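Local coordinates for enterobactin synthetase component F-related protein (PDB 4OXI), which probably activates glycine with ATP as an adenylation domain, holding glycyl-adenosine-5'-phosphate in its pocket, in a pathway of lipopolysaccharide modification linked to antimicrobial peptide resistance, at residues A[210-222]-A[230-242]. Sequence-based numbering, arbitrary orientation.
Sequences LDNEHEYAYIMQT and KRIAVSYSNLHCY
Three tyrosine rings each take an aliphatic group on one face: Ala233 CB stands over the centre of Tyr216, Ala217 CB over that of Tyr236, and Val234 CB over Tyr218, offset toward the rim. Two of these CH-pi contacts lie within an antiparallel beta hairpin, strands 216-222 and 230-235; that of Tyr236 joins it to the following helix. The hairpin loop, glycine- and serine-rich, matches the phosphate-binding loop of adenylate-forming enzymes; the side chain of Thr222, where the strand ends, is about 6 Å from the bound glycyl adenylate. Glu215 O lies at the edge of the Tyr236 ring, whose hydroxyl bonds to Met122 O. Tyr218 reaches Val234 because its CG sits between backbone N and carbonyl carbon (chi1 60°). A classic bulge interrupts the ladder where Ala217 and Tyr218 share Val234 as partner: Ala217 N gives a 2.7 Å bond to Val234 O, Tyr218 N a weak one. At the far end Gln221 OE1, which also bonds Thr139, meets the guanidinium edge of Arg231 weakly, while Glu138 pairs with that arginine. Ser235 and Asn238 form a capping box that starts helix 236-249. There the His240 ring is nearly coplanar with the Glu213 carboxylate; NE2 bonds the Tyr118 hydroxyl, and ND1 donates to the syn lone pair of Glu213 OE1 at 2.8 Å.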
loop_
_atom_site.group_PDB
_atom_site.type_symbol
_atom_site.label_atom_id
_atom_site.label_comp_id
_atom_site.label_asym_id
_atom_site.label_seq_id
_atom_site.Cartn_x
_atom_site.Cartn_y
_atom_site.Cartn_z
ATOM N N LEU A 210 -9.846 11.964 21.160
ATOM C CA LEU A 210 -9.607 12.300 19.757
ATOM C C LEU A 210 -10.899 12.315 18.956
ATOM O O LEU A 210 -11.646 11.336 18.941
ATOM C CB LEU A 210 -8.595 11.341 19.138
ATOM C CG LEU A 210 -7.256 11.435 19.870
ATOM C CD1 LEU A 210 -6.253 10.530 19.246
ATOM C CD2 LEU A 210 -6.749 12.866 19.858
ATOM N N ASP A 211 -11.149 13.433 18.282
ATOM C CA ASP A 211 -12.454 13.671 17.682
ATOM C C ASP A 211 -12.417 14.350 16.315
ATOM O O ASP A 211 -13.342 15.081 15.959
ATOM C CB ASP A 211 -13.325 14.497 18.637
ATOM C CG ASP A 211 -12.700 15.844 18.994
ATOM O OD1 ASP A 211 -11.985 16.427 18.143
ATOM O OD2 ASP A 211 -12.925 16.324 20.129
ATOM N N ASN A 212 -11.354 14.142 15.551
ATOM C CA ASN A 212 -11.410 14.550 14.156
ATOM C C ASN A 212 -11.240 13.352 13.233
ATOM O O ASN A 212 -10.139 13.049 12.779
ATOM C CB ASN A 212 -10.404 15.656 13.835
ATOM C CG ASN A 212 -10.685 16.324 12.497
ATOM O OD1 ASN A 212 -11.719 16.075 11.858
ATOM N ND2 ASN A 212 -9.768 17.183 12.065
ATOM N N GLU A 213 -12.352 12.680 12.953
ATOM C CA GLU A 213 -12.335 11.514 12.097
ATOM C C GLU A 213 -11.941 11.900 10.686
ATOM O O GLU A 213 -11.626 11.035 9.874
ATOM C CB GLU A 213 -13.694 10.828 12.104
ATOM C CG GLU A 213 -13.958 9.964 13.334
ATOM C CD GLU A 213 -13.163 8.662 13.328
ATOM O OE1 GLU A 213 -13.496 7.753 12.532
ATOM O OE2 GLU A 213 -12.208 8.538 14.132
ATOM N N HIS A 214 -11.936 13.199 10.398
ATOM C CA HIS A 214 -11.618 13.664 9.055
ATOM C C HIS A 214 -10.184 14.111 8.865
ATOM O O HIS A 214 -9.767 14.392 7.744
ATOM C CB HIS A 214 -12.603 14.741 8.610
ATOM C CG HIS A 214 -13.999 14.223 8.487
ATOM N ND1 HIS A 214 -14.308 13.117 7.718
ATOM C CD2 HIS A 214 -15.155 14.613 9.073
ATOM C CE1 HIS A 214 -15.600 12.863 7.821
ATOM N NE2 HIS A 214 -16.137 13.756 8.634
ATOM N N GLU A 215 -9.427 14.155 9.953
ATOM C CA GLU A 215 -7.981 14.350 9.870
ATOM C C GLU A 215 -7.345 13.187 9.089
ATOM O O GLU A 215 -7.881 12.081 9.051
ATOM C CB GLU A 215 -7.392 14.445 11.285
ATOM C CG GLU A 215 -5.900 14.645 11.347
ATOM C CD GLU A 215 -5.456 15.930 10.679
ATOM O OE1 GLU A 215 -5.505 16.982 11.361
ATOM O OE2 GLU A 215 -5.057 15.890 9.483
ATOM N N TYR A 216 -6.219 13.439 8.442
ATOM C CA TYR A 216 -5.542 12.392 7.682
ATOM C C TYR A 216 -4.777 11.438 8.603
ATOM O O TYR A 216 -4.030 11.881 9.491
ATOM C CB TYR A 216 -4.565 13.024 6.704
ATOM C CG TYR A 216 -5.196 13.951 5.687
ATOM C CD1 TYR A 216 -6.430 13.656 5.112
ATOM C CD2 TYR A 216 -4.549 15.115 5.287
ATOM C CE1 TYR A 216 -7.012 14.511 4.164
ATOM C CE2 TYR A 216 -5.118 15.972 4.346
ATOM C CZ TYR A 216 -6.342 15.658 3.786
ATOM O OH TYR A 216 -6.891 16.493 2.847
ATOM N N ALA A 217 -4.947 10.133 8.381
ATOM C CA ALA A 217 -4.206 9.122 9.137
ATOM C C ALA A 217 -2.855 8.828 8.478
ATOM O O ALA A 217 -1.839 8.623 9.170
ATOM C CB ALA A 217 -5.031 7.835 9.282
ATOM N N TYR A 218 -2.839 8.796 7.146
ATOM C CA TYR A 218 -1.578 8.614 6.429
ATOM C C TYR A 218 -1.660 9.207 5.042
ATOM O O TYR A 218 -2.751 9.390 4.507
ATOM C CB TYR A 218 -1.187 7.126 6.336
ATOM C CG TYR A 218 -2.189 6.226 5.621
ATOM C CD1 TYR A 218 -2.101 5.996 4.249
ATOM C CD2 TYR A 218 -3.207 5.599 6.321
ATOM C CE1 TYR A 218 -3.008 5.166 3.603
ATOM C CE2 TYR A 218 -4.125 4.764 5.679
ATOM C CZ TYR A 218 -4.019 4.561 4.323
ATOM O OH TYR A 218 -4.925 3.739 3.688
ATOM N N ILE A 219 -0.508 9.507 4.455
ATOM C CA ILE A 219 -0.490 9.995 3.081
ATOM C C ILE A 219 0.404 9.122 2.216
ATOM O O ILE A 219 1.597 8.972 2.498
ATOM C CB ILE A 219 0.030 11.445 3.013
ATOM C CG1 ILE A 219 -0.826 12.359 3.906
ATOM C CG2 ILE A 219 0.077 11.919 1.569
ATOM C CD1 ILE A 219 -0.203 13.737 4.152
ATOM N N MET A 220 -0.168 8.568 1.154
ATOM C CA MET A 220 0.570 7.717 0.234
ATOM C C MET A 220 0.934 8.520 -0.991
ATOM O O MET A 220 0.409 9.614 -1.213
ATOM C CB MET A 220 -0.277 6.520 -0.210
ATOM C CG MET A 220 -0.543 5.501 0.885
ATOM S SD MET A 220 0.921 5.093 1.870
ATOM C CE MET A 220 0.343 3.545 2.589
ATOM N N GLN A 221 1.839 7.978 -1.794
ATOM C CA GLN A 221 2.054 8.545 -3.105
ATOM C C GLN A 221 2.097 7.486 -4.192
ATOM O O GLN A 221 2.424 6.323 -3.958
ATOM C CB GLN A 221 3.272 9.470 -3.158
ATOM C CG GLN A 221 4.570 8.894 -2.684
ATOM C CD GLN A 221 5.718 9.908 -2.790
ATOM O OE1 GLN A 221 5.628 11.065 -2.312
ATOM N NE2 GLN A 221 6.798 9.482 -3.438
ATOM N N THR A 222 1.704 7.901 -5.383
ATOM C CA THR A 222 1.639 6.991 -6.485
ATOM C C THR A 222 2.170 7.693 -7.724
ATOM O O THR A 222 2.347 8.908 -7.733
ATOM C CB THR A 222 0.199 6.477 -6.703
ATOM O OG1 THR A 222 0.211 5.438 -7.695
ATOM C CG2 THR A 222 -0.714 7.597 -7.161
ATOM N N LYS A 230 1.384 11.711 -7.615
ATOM C CA LYS A 230 0.085 12.052 -7.075
ATOM C C LYS A 230 0.140 11.650 -5.620
ATOM O O LYS A 230 0.748 10.627 -5.273
ATOM C CB LYS A 230 -1.011 11.256 -7.770
ATOM C CG LYS A 230 -1.224 11.626 -9.231
ATOM C CD LYS A 230 -2.247 10.691 -9.874
ATOM C CE LYS A 230 -2.520 11.086 -11.316
ATOM N NZ LYS A 230 -3.562 10.192 -11.906
ATOM N N ARG A 231 -0.470 12.449 -4.760
ATOM C CA ARG A 231 -0.547 12.085 -3.360
ATOM C C ARG A 231 -1.964 11.873 -2.868
ATOM O O ARG A 231 -2.900 12.586 -3.256
ATOM C CB ARG A 231 0.216 13.078 -2.505
ATOM C CG ARG A 231 1.634 12.571 -2.275
ATOM C CD ARG A 231 2.564 13.662 -1.920
ATOM N NE ARG A 231 2.858 14.485 -3.077
ATOM C CZ ARG A 231 4.033 14.494 -3.696
ATOM N NH1 ARG A 231 5.019 13.704 -3.265
ATOM N NH2 ARG A 231 4.211 15.293 -4.743
ATOM N N ILE A 232 -2.112 10.862 -2.024
ATOM C CA ILE A 232 -3.419 10.412 -1.601
ATOM C C ILE A 232 -3.446 10.402 -0.085
ATOM O O ILE A 232 -2.751 9.601 0.557
ATOM C CB ILE A 232 -3.666 9.002 -2.127
ATOM C CG1 ILE A 232 -3.715 9.019 -3.657
ATOM C CG2 ILE A 232 -4.942 8.425 -1.559
ATOM C CD1 ILE A 232 -3.620 7.634 -4.268
ATOM N N ALA A 233 -4.229 11.310 0.483
ATOM C CA ALA A 233 -4.345 11.422 1.920
ATOM C C ALA A 233 -5.604 10.680 2.370
ATOM O O ALA A 233 -6.705 11.016 1.947
ATOM C CB ALA A 233 -4.399 12.885 2.329
ATOM N N VAL A 234 -5.423 9.677 3.226
ATOM C CA VAL A 234 -6.496 8.815 3.685
ATOM C C VAL A 234 -6.881 9.218 5.113
ATOM O O VAL A 234 -6.024 9.307 5.996
ATOM C CB VAL A 234 -6.041 7.340 3.657
ATOM C CG1 VAL A 234 -7.085 6.426 4.302
ATOM C CG2 VAL A 234 -5.754 6.902 2.226
ATOM N N SER A 235 -8.163 9.478 5.340
ATOM C CA SER A 235 -8.607 10.010 6.637
ATOM C C SER A 235 -8.778 8.905 7.654
ATOM O O SER A 235 -8.791 7.728 7.302
ATOM C CB SER A 235 -9.954 10.703 6.486
ATOM O OG SER A 235 -10.935 9.724 6.222
ATOM N N TYR A 236 -8.922 9.274 8.924
ATOM C CA TYR A 236 -9.251 8.277 9.938
ATOM C C TYR A 236 -10.568 7.575 9.641
ATOM O O TYR A 236 -10.659 6.357 9.804
ATOM C CB TYR A 236 -9.221 8.870 11.357
ATOM C CG TYR A 236 -7.806 8.989 11.876
ATOM C CD1 TYR A 236 -7.196 7.921 12.525
ATOM C CD2 TYR A 236 -7.065 10.149 11.678
ATOM C CE1 TYR A 236 -5.898 8.007 12.992
ATOM C CE2 TYR A 236 -5.766 10.251 12.140
ATOM C CZ TYR A 236 -5.188 9.168 12.799
ATOM O OH TYR A 236 -3.892 9.250 13.261
ATOM N N SER A 237 -11.583 8.309 9.187
ATOM C CA SER A 237 -12.859 7.631 8.905
ATOM C C SER A 237 -12.751 6.702 7.689
ATOM O O SER A 237 -13.354 5.637 7.692
ATOM C CB SER A 237 -14.036 8.604 8.761
ATOM O OG SER A 237 -13.844 9.476 7.669
ATOM N N ASN A 238 -11.974 7.083 6.671
ATOM C CA ASN A 238 -11.675 6.147 5.575
ATOM C C ASN A 238 -11.104 4.848 6.132
ATOM O O ASN A 238 -11.588 3.752 5.833
ATOM C CB ASN A 238 -10.617 6.707 4.618
ATOM C CG ASN A 238 -11.077 7.917 3.843
ATOM O OD1 ASN A 238 -10.297 8.851 3.638
ATOM N ND2 ASN A 238 -12.330 7.914 3.398
ATOM N N LEU A 239 -10.060 4.981 6.947
ATOM C CA LEU A 239 -9.333 3.819 7.462
ATOM C C LEU A 239 -10.184 2.989 8.410
ATOM O O LEU A 239 -10.113 1.749 8.399
ATOM C CB LEU A 239 -8.063 4.280 8.192
ATOM C CG LEU A 239 -7.308 3.263 9.054
ATOM C CD1 LEU A 239 -6.853 2.075 8.209
ATOM C CD2 LEU A 239 -6.111 3.925 9.754
ATOM N N HIS A 240 -10.965 3.671 9.251
ATOM C CA HIS A 240 -11.808 2.989 10.248
ATOM C C HIS A 240 -12.899 2.201 9.556
ATOM O O HIS A 240 -13.223 1.092 9.966
ATOM C CB HIS A 240 -12.421 3.993 11.229
ATOM C CG HIS A 240 -11.462 4.468 12.274
ATOM N ND1 HIS A 240 -11.519 5.730 12.823
ATOM C CD2 HIS A 240 -10.416 3.849 12.869
ATOM C CE1 HIS A 240 -10.555 5.867 13.713
ATOM N NE2 HIS A 240 -9.875 4.738 13.768
ATOM N N CYS A 241 -13.462 2.768 8.493
ATOM C CA CYS A 241 -14.440 2.021 7.715
ATOM C C CYS A 241 -13.845 0.716 7.164
ATOM O O CYS A 241 -14.424 -0.354 7.349
ATOM C CB CYS A 241 -15.030 2.875 6.588
ATOM S SG CYS A 241 -16.233 1.955 5.572
ATOM N N TYR A 242 -12.683 0.792 6.510
ATOM C CA TYR A 242 -12.069 -0.419 5.953
ATOM C C TYR A 242 -11.789 -1.475 6.993
ATOM O O TYR A 242 -12.196 -2.619 6.841
ATOM C CB TYR A 242 -10.757 -0.135 5.222
ATOM C CG TYR A 242 -10.098 -1.426 4.781
ATOM C CD1 TYR A 242 -10.563 -2.111 3.666
ATOM C CD2 TYR A 242 -9.033 -1.977 5.486
ATOM C CE1 TYR A 242 -9.978 -3.297 3.249
ATOM C CE2 TYR A 242 -8.430 -3.179 5.074
ATOM C CZ TYR A 242 -8.910 -3.829 3.955
ATOM O OH TYR A 242 -8.335 -5.014 3.535
HETATM O O HOH W 1 -13.099 11.087 5.326
#